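Local coordinates for aminotransferase class-III (Ochrobactrum anthropi, PDB 5GHF), which probably transfers amino groups between amines or amino acids and carbonyl acceptors as a vitamin B6-dependent omega-transaminase, and is captured here with its cofactor in the aminated, pyridoxamine form, at residues A[56-61]-A[285-290]; A[349-354]-A[427-432]; A[255-260]-A[281-286]. All blocks are in the same frame, centred on the assembly; numbering follows the deposited sequence.

Interaction 1: A[56-61]-A[285-290]; sequences GLWSVG and MSKQLS. With PMP (4'-deoxy-4'-aminopyridoxal-5'-phosphate), chain C.
Ser59 and Lys287 bring their CA atoms to 4.5 Å where the chain leaving the short helix 55-58 passes the turn that follows strand 282-285. Their side chains touch at the root, Ser59 CB lying 3.5 Å from Lys287 CB; a small serine lets the two backbones come this close. Beyond CB the lysine runs out side by side with Trp58, past the carbonyls of Leu57 and Trp58, extended as far as CE, and then bends at its last torsion (chi4 -74°). The bend brings NZ to Leu57 O in a 3.0 Å hydrogen bond, the donor tilted 20° from the carbonyl plane, while NZ also lies 3.1 Å from N4A of PMP. NZ is also hydrogen-bonded to Thr324 of the second subunit, so both chains hold the amine. Gln288 CA makes a C-H...O contact with Ser59 O, and Gln288 OE1, already bonded to Arg266, rests 3.4 Å from Gly61 CA. A CB on residue 61 would probably crowd that oxygen, so glycine suits the place. An amine poised beside the amino group of a pyridoxamine cofactor is consistent with Lys287 being the Schiff-base lysine of fold-type-I aminotransferases, seen here released from the cofactor.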
# COMPACT_ATOMS: atom_id res chain seq x y z
N GLY A 56 18.54 -0.31 -4.42
CA GLY A 56 17.33 0.53 -4.45
C GLY A 56 16.90 0.74 -3.03
O GLY A 56 17.49 1.54 -2.31
N LEU A 57 15.91 -0.00 -2.60
CA LEU A 57 15.53 0.05 -1.20
C LEU A 57 15.61 -1.36 -0.63
O LEU A 57 14.61 -1.96 -0.24
CB LEU A 57 14.11 0.60 -1.00
CG LEU A 57 13.91 2.10 -1.18
CD1 LEU A 57 12.44 2.48 -1.02
CD2 LEU A 57 14.75 2.89 -0.19
N TRP A 58 16.85 -1.86 -0.55
CA TRP A 58 17.13 -3.15 0.01
C TRP A 58 16.46 -4.28 -0.77
O TRP A 58 16.29 -5.39 -0.19
CB TRP A 58 16.60 -3.27 1.50
CG TRP A 58 16.75 -2.07 2.42
CD1 TRP A 58 15.87 -1.02 2.53
CD2 TRP A 58 17.76 -1.84 3.38
NE1 TRP A 58 16.28 -0.16 3.50
CE2 TRP A 58 17.44 -0.61 4.04
CE3 TRP A 58 18.92 -2.51 3.76
CZ2 TRP A 58 18.25 -0.06 5.02
CZ3 TRP A 58 19.70 -1.99 4.72
CH2 TRP A 58 19.38 -0.77 5.37
N SER A 59 16.15 -4.07 -2.05
CA SER A 59 15.16 -4.89 -2.70
C SER A 59 15.46 -5.46 -4.09
O SER A 59 14.94 -6.53 -4.40
CB SER A 59 13.85 -4.08 -2.75
OG SER A 59 14.09 -2.87 -3.51
N VAL A 60 16.34 -4.87 -4.86
CA VAL A 60 16.49 -5.24 -6.27
C VAL A 60 17.52 -6.31 -6.36
O VAL A 60 18.69 -6.08 -6.80
CB VAL A 60 16.82 -3.99 -7.17
CG1 VAL A 60 16.85 -4.41 -8.64
CG2 VAL A 60 15.75 -2.91 -6.97
N GLY A 61 17.14 -7.50 -5.89
CA GLY A 61 18.04 -8.61 -5.72
C GLY A 61 18.75 -9.07 -7.03
O GLY A 61 19.95 -9.38 -7.03
N MET A 285 6.98 -11.21 3.98
CA MET A 285 7.92 -11.05 2.88
C MET A 285 7.54 -9.95 1.94
O MET A 285 6.37 -9.65 1.78
CB MET A 285 8.01 -12.31 2.04
CG MET A 285 8.55 -13.48 2.82
SD MET A 285 8.02 -15.03 2.05
CE MET A 285 6.28 -14.96 2.55
N SER A 286 8.56 -9.31 1.34
CA SER A 286 8.32 -8.42 0.21
C SER A 286 9.67 -8.24 -0.54
O SER A 286 10.59 -9.06 -0.39
CB SER A 286 7.74 -7.10 0.71
OG SER A 286 7.34 -6.27 -0.39
N LYS A 287 9.81 -7.14 -1.27
CA LYS A 287 11.13 -6.62 -1.73
C LYS A 287 11.81 -7.61 -2.62
O LYS A 287 11.41 -7.71 -3.79
CB LYS A 287 12.01 -6.18 -0.56
CG LYS A 287 11.56 -4.88 0.06
CD LYS A 287 12.55 -4.44 1.12
CE LYS A 287 12.04 -3.29 1.96
NZ LYS A 287 12.04 -1.99 1.26
N GLN A 288 12.72 -8.42 -2.08
CA GLN A 288 13.38 -9.39 -2.92
C GLN A 288 12.49 -10.50 -3.47
O GLN A 288 12.89 -11.17 -4.41
CB GLN A 288 14.65 -9.99 -2.31
CG GLN A 288 15.64 -8.96 -1.84
CD GLN A 288 17.04 -9.49 -1.68
OE1 GLN A 288 17.96 -8.99 -2.32
NE2 GLN A 288 17.19 -10.58 -0.94
N LEU A 289 11.28 -10.65 -2.92
CA LEU A 289 10.26 -11.50 -3.49
C LEU A 289 10.06 -11.29 -4.99
O LEU A 289 9.91 -12.23 -5.74
CB LEU A 289 8.94 -11.26 -2.79
CG LEU A 289 7.71 -12.00 -3.25
CD1 LEU A 289 7.95 -13.51 -3.19
CD2 LEU A 289 6.52 -11.63 -2.40
N SER A 290 10.06 -10.03 -5.41
CA SER A 290 9.93 -9.66 -6.83
C SER A 290 11.10 -8.85 -7.37
O SER A 290 11.09 -8.39 -8.52
CB SER A 290 8.63 -8.82 -7.09
OG SER A 290 8.69 -7.53 -6.41
N1 PMP C . 9.20 -4.37 7.06
C2 PMP C . 10.53 -4.18 6.85
C2A PMP C . 11.53 -4.97 7.62
C3 PMP C . 11.00 -3.25 5.82
O3 PMP C . 12.32 -3.02 5.57
C4 PMP C . 9.96 -2.55 5.03
C4A PMP C . 10.27 -1.56 3.94
N4A PMP C . 11.56 -0.89 4.14
C5 PMP C . 8.54 -2.80 5.36
C6 PMP C . 8.24 -3.71 6.36
C5A PMP C . 7.44 -2.08 4.60
O4P PMP C . 7.36 -2.38 3.19
P PMP C . 6.67 -1.32 2.13
O1P PMP C . 5.37 -0.99 2.79
O2P PMP C . 6.56 -2.21 0.94
O3P PMP C . 7.61 -0.17 2.01

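Interaction 2: A[349-354]-A[427-432]; sequences ANARDR and PPLIIN
Asn350 reaches from helix 347-363 to two carbonyls of the loop facing it, spending both N-H bonds of its amide. ND2 donates to Leu429 O at 2.8 Å, in the carbonyl plane, and to Ile431 O at 3.0 Å, with the two acceptors close to the plane of the amide. The side chain leaves with CG anti to the backbone N (chi1 -169°), which carries the amide off the helix and across to the loop. An asparagine suits the place because its nitrogen offers two protons and its oxygen remains as an acceptor: Arg354 NH2, one turn on, donates to Asn350 OD1 at 2.9 Å, holding the amide from its other end. The carbonyls belong to a loop in which residues 428 to 431 form a type I beta turn, closed by the bond from Ile431 N to Pro428 O; directly after it Asn432 takes the N-cap position of helix 433-455, its OD1 accepting from Gln435 N. The close-packed part also takes in Arg354, which folds over the loop with CG 3.3 Å from Ile431 O and CD 3.8 Å from Asn432 CA, its bent chain turning NE to a salt bridge with Asp433. Deeper in, Ala351 CB meets Leu429 CD2 at 3.7 Å, the small methyl allowing the helix to approach; Leu379 touches Ala351 and Gln288 touches Leu429. Toward solvent the fit is looser. Ile430 barely touches the helix, its CB leading away, and Asn432 is exposed, its CB also leading away while its OD1 is used in the cap.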
# COMPACT_ATOMS: atom_id res chain seq x y z
N ALA A 349 23.65 -18.69 -2.78
CA ALA A 349 25.10 -19.05 -2.55
C ALA A 349 25.97 -17.91 -3.02
O ALA A 349 26.98 -17.55 -2.39
CB ALA A 349 25.48 -20.33 -3.29
N ASN A 350 25.62 -17.33 -4.14
CA ASN A 350 26.43 -16.18 -4.58
C ASN A 350 26.49 -15.08 -3.51
O ASN A 350 27.55 -14.56 -3.19
CB ASN A 350 25.97 -15.60 -5.89
CG ASN A 350 26.99 -14.61 -6.44
OD1 ASN A 350 28.12 -14.99 -6.66
ND2 ASN A 350 26.61 -13.35 -6.58
N ALA A 351 25.33 -14.76 -2.95
CA ALA A 351 25.23 -13.72 -1.94
C ALA A 351 25.96 -14.10 -0.66
O ALA A 351 26.62 -13.27 -0.04
CB ALA A 351 23.74 -13.38 -1.68
N ARG A 352 25.82 -15.35 -0.23
CA ARG A 352 26.59 -15.86 0.90
C ARG A 352 28.10 -15.72 0.72
O ARG A 352 28.76 -15.28 1.66
CB ARG A 352 26.26 -17.33 1.13
CG ARG A 352 27.01 -18.01 2.27
CD ARG A 352 26.53 -19.46 2.35
NE ARG A 352 27.16 -20.16 3.47
CZ ARG A 352 26.65 -20.37 4.71
NH1 ARG A 352 25.43 -19.94 5.09
NH2 ARG A 352 27.38 -21.04 5.60
N ASP A 353 28.62 -16.08 -0.45
CA ASP A 353 30.08 -16.00 -0.66
C ASP A 353 30.60 -14.58 -0.89
O ASP A 353 31.62 -14.17 -0.30
CB ASP A 353 30.51 -16.90 -1.75
CG ASP A 353 30.27 -18.35 -1.43
OD1 ASP A 353 30.01 -18.74 -0.25
OD2 ASP A 353 30.26 -19.10 -2.40
N ARG A 354 29.88 -13.76 -1.67
CA ARG A 354 30.29 -12.38 -1.76
C ARG A 354 30.08 -11.66 -0.39
O ARG A 354 30.80 -10.75 -0.08
CB ARG A 354 29.60 -11.57 -2.80
CG ARG A 354 29.41 -12.18 -4.13
CD ARG A 354 30.34 -12.87 -4.98
NE ARG A 354 31.37 -13.70 -4.49
CZ ARG A 354 31.54 -14.98 -4.74
NH1 ARG A 354 32.64 -15.53 -4.27
NH2 ARG A 354 30.61 -15.75 -5.36
N PRO A 427 23.92 -4.69 -1.27
CA PRO A 427 23.97 -4.73 -2.74
C PRO A 427 23.24 -5.87 -3.38
O PRO A 427 22.86 -6.85 -2.70
CB PRO A 427 25.49 -4.81 -3.01
CG PRO A 427 26.01 -5.52 -1.83
CD PRO A 427 25.26 -4.94 -0.68
N PRO A 428 23.03 -5.80 -4.71
CA PRO A 428 22.32 -6.88 -5.37
C PRO A 428 22.97 -8.26 -5.15
O PRO A 428 24.19 -8.37 -4.99
CB PRO A 428 22.29 -6.43 -6.81
CG PRO A 428 22.37 -4.96 -6.73
CD PRO A 428 23.34 -4.71 -5.65
N LEU A 429 22.13 -9.27 -5.10
CA LEU A 429 22.54 -10.66 -4.98
C LEU A 429 23.43 -11.10 -6.16
O LEU A 429 24.24 -11.98 -5.96
CB LEU A 429 21.31 -11.59 -4.92
CG LEU A 429 20.24 -11.25 -3.91
CD1 LEU A 429 19.07 -12.17 -4.13
CD2 LEU A 429 20.83 -11.31 -2.52
N ILE A 430 23.39 -10.39 -7.30
CA ILE A 430 24.21 -10.65 -8.45
C ILE A 430 25.63 -10.10 -8.38
O ILE A 430 26.35 -10.27 -9.33
CB ILE A 430 23.57 -10.18 -9.74
CG1 ILE A 430 23.35 -8.66 -9.72
CG2 ILE A 430 22.30 -11.00 -10.07
CD1 ILE A 430 23.21 -8.13 -11.11
N ILE A 431 25.98 -9.39 -7.32
CA ILE A 431 27.27 -8.71 -7.26
C ILE A 431 28.40 -9.73 -7.27
O ILE A 431 28.21 -10.83 -6.86
CB ILE A 431 27.35 -7.73 -6.07
CG1 ILE A 431 28.49 -6.72 -6.25
CG2 ILE A 431 27.37 -8.43 -4.74
CD1 ILE A 431 28.52 -5.66 -5.18
N ASN A 432 29.56 -9.34 -7.78
CA ASN A 432 30.73 -10.24 -7.75
C ASN A 432 31.82 -9.65 -6.85
O ASN A 432 31.70 -8.50 -6.39
CB ASN A 432 31.24 -10.51 -9.19
CG ASN A 432 31.75 -9.25 -9.92
OD1 ASN A 432 32.48 -8.43 -9.37
ND2 ASN A 432 31.47 -9.17 -11.23

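Interaction 3: A[255-260]-A[281-286]; sequences LIADEV and DILVMS. With PMP (4'-deoxy-4'-aminopyridoxal-5'-phosphate), chain C.
Strands 255-258 and 282-285, a parallel pair joined through helix 272-275 as a beta-alpha-beta unit, belong to the seven-stranded cofactor-binding sheet of fold-type-I enzymes, with Ile256 beside Ile282, Ala257 beside Leu283 and Asp258 beside Val284. At the start of the pair, Asp281 OD2 takes the N-H of Leu255 at 2.8 Å through its anti lone pair, and Leu255 O accepts from both Asp281 N and Ile282 N. The ladder runs on through Ala257 N to Ile282 O and Val284 N to Ala257 O (3.0 Å), ending with Glu259 N on Val284 O at 2.8 Å. Ile256 CG2 meets Val284 CG2 at 4.0 Å, branched residues that suit extended chain. At its C-terminal end the first strand reaches PMP, through Asp258 and Val260. Asp258, CG anti to its own N (chi1 -178°), places OD2 2.7 Å from N1 of PMP, as in other aminotransferases of this fold. Its OD1 accepts from Val260 N at 3.1 Å, closing an Asx turn that sets Val260 against one face of the pyridine ring. Val260 CG1 lies 3.4 Å from C3 of PMP, and Val260 CG2 packs 3.9 Å from Val284 CG1, a forked shape fitting ring and strand at once. Replacing Asp258 by an alanine would probably leave PMP N1 without its partner, the Asx turn unmade, and His152 and Asn122 without the oxygen to which both are bonded. Ile256 and Val284 face helix 118-135, while Leu283, on the other face, crosses Glu259 and touches Pro106. Strand 219-224 flanks 254-258 in parallel, and antiparallel strand 297-301 borders 282-285.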
# COMPACT_ATOMS: atom_id res chain seq x y z
N LEU A 255 5.18 -15.49 17.49
CA LEU A 255 6.33 -14.80 16.89
C LEU A 255 6.09 -14.51 15.42
O LEU A 255 5.78 -15.38 14.63
CB LEU A 255 7.58 -15.68 17.05
CG LEU A 255 8.83 -15.11 16.37
CD1 LEU A 255 9.27 -13.77 16.92
CD2 LEU A 255 9.89 -16.13 16.57
N ILE A 256 6.20 -13.25 15.05
CA ILE A 256 6.13 -12.75 13.71
C ILE A 256 7.54 -12.34 13.26
O ILE A 256 8.14 -11.46 13.84
CB ILE A 256 5.27 -11.51 13.62
CG1 ILE A 256 3.82 -11.74 14.19
CG2 ILE A 256 5.22 -11.01 12.18
CD1 ILE A 256 3.08 -10.41 14.33
N ALA A 257 8.06 -13.07 12.29
CA ALA A 257 9.35 -12.75 11.67
C ALA A 257 9.10 -11.82 10.46
O ALA A 257 8.46 -12.23 9.51
CB ALA A 257 10.03 -14.03 11.22
N ASP A 258 9.54 -10.58 10.53
CA ASP A 258 9.42 -9.66 9.42
C ASP A 258 10.70 -9.83 8.60
O ASP A 258 11.77 -9.31 8.98
CB ASP A 258 9.20 -8.23 9.95
CG ASP A 258 9.01 -7.21 8.85
OD1 ASP A 258 9.33 -7.54 7.69
OD2 ASP A 258 8.53 -6.05 9.12
N GLU A 259 10.56 -10.59 7.52
CA GLU A 259 11.64 -10.91 6.59
C GLU A 259 11.58 -10.08 5.32
O GLU A 259 12.09 -10.51 4.27
CB GLU A 259 11.57 -12.39 6.21
CG GLU A 259 11.77 -13.30 7.39
CD GLU A 259 13.12 -13.98 7.42
OE1 GLU A 259 14.10 -13.59 6.68
OE2 GLU A 259 13.20 -14.93 8.21
N VAL A 260 10.95 -8.90 5.39
CA VAL A 260 10.81 -8.04 4.23
C VAL A 260 12.19 -7.75 3.60
O VAL A 260 12.31 -7.76 2.40
CB VAL A 260 9.97 -6.80 4.59
CG1 VAL A 260 10.09 -5.67 3.55
CG2 VAL A 260 8.50 -7.19 4.72
N ASP A 281 5.78 -18.05 13.87
CA ASP A 281 4.43 -18.50 13.51
C ASP A 281 3.87 -17.84 12.25
O ASP A 281 2.99 -18.42 11.56
CB ASP A 281 3.49 -18.22 14.65
CG ASP A 281 3.91 -18.91 15.93
OD1 ASP A 281 3.69 -20.17 16.04
OD2 ASP A 281 4.50 -18.16 16.80
N ILE A 282 4.42 -16.69 11.95
CA ILE A 282 3.99 -15.80 10.86
C ILE A 282 5.23 -15.23 10.23
O ILE A 282 6.11 -14.77 10.95
CB ILE A 282 3.07 -14.65 11.33
CG1 ILE A 282 1.83 -15.23 11.99
CG2 ILE A 282 2.65 -13.77 10.17
CD1 ILE A 282 0.93 -14.18 12.69
N LEU A 283 5.33 -15.27 8.91
CA LEU A 283 6.55 -14.79 8.22
C LEU A 283 6.07 -13.80 7.15
O LEU A 283 5.24 -14.14 6.31
CB LEU A 283 7.26 -15.97 7.58
CG LEU A 283 8.73 -15.66 7.27
CD1 LEU A 283 9.65 -16.84 7.48
CD2 LEU A 283 8.82 -15.08 5.89
N VAL A 284 6.63 -12.61 7.17
CA VAL A 284 6.26 -11.53 6.26
C VAL A 284 7.37 -11.30 5.24
O VAL A 284 8.60 -11.20 5.61
CB VAL A 284 5.99 -10.26 7.06
CG1 VAL A 284 5.43 -9.14 6.15
CG2 VAL A 284 5.05 -10.53 8.24
N MET A 285 6.98 -11.21 3.98
CA MET A 285 7.92 -11.05 2.88
C MET A 285 7.54 -9.95 1.94
O MET A 285 6.37 -9.65 1.78
CB MET A 285 8.01 -12.31 2.04
CG MET A 285 8.55 -13.48 2.82
SD MET A 285 8.02 -15.03 2.05
CE MET A 285 6.28 -14.96 2.55
N SER A 286 8.56 -9.31 1.34
CA SER A 286 8.32 -8.42 0.21
C SER A 286 9.67 -8.24 -0.54
O SER A 286 10.59 -9.06 -0.39
CB SER A 286 7.74 -7.10 0.71
OG SER A 286 7.34 -6.27 -0.39
N1 PMP C . 9.20 -4.37 7.06
C2 PMP C . 10.53 -4.18 6.85
C2A PMP C . 11.53 -4.97 7.62
C3 PMP C . 11.00 -3.25 5.82
O3 PMP C . 12.32 -3.02 5.57
C4 PMP C . 9.96 -2.55 5.03
C4A PMP C . 10.27 -1.56 3.94
N4A PMP C . 11.56 -0.89 4.14
C5 PMP C . 8.54 -2.80 5.36
C6 PMP C . 8.24 -3.71 6.36
C5A PMP C . 7.44 -2.08 4.60
O4P PMP C . 7.36 -2.38 3.19
P PMP C . 6.67 -1.32 2.13
O1P PMP C . 5.37 -0.99 2.79
O2P PMP C . 6.56 -2.21 0.94
O3P PMP C . 7.61 -0.17 2.01
O HOH W 1 11.09 -10.84 1.76

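Interactions 1 and 3 are buried and both reach PMP; they share Met285 and Ser286, so strand 282-285 serves the sheet in one and leads into the lysine turn of the other. Val260 O packs on Lys287 CB where the two meet. Interaction 2 is partly exposed and lies away from the cofactor, its centre about 23 Å from that of interaction 3, yet Leu429 and Pro428 touch Gln288, Val60 and Gly61 of interaction 1. The chemistry follows place: a backbone ladder with apolar flanks and a carboxylate at the ring nitrogen in 255-260 with 281-286, a lysine amine at the cofactor in 56-61 with 285-290, and amide-to-carbonyl bonds beside an arginine in 349-354 with 427-432.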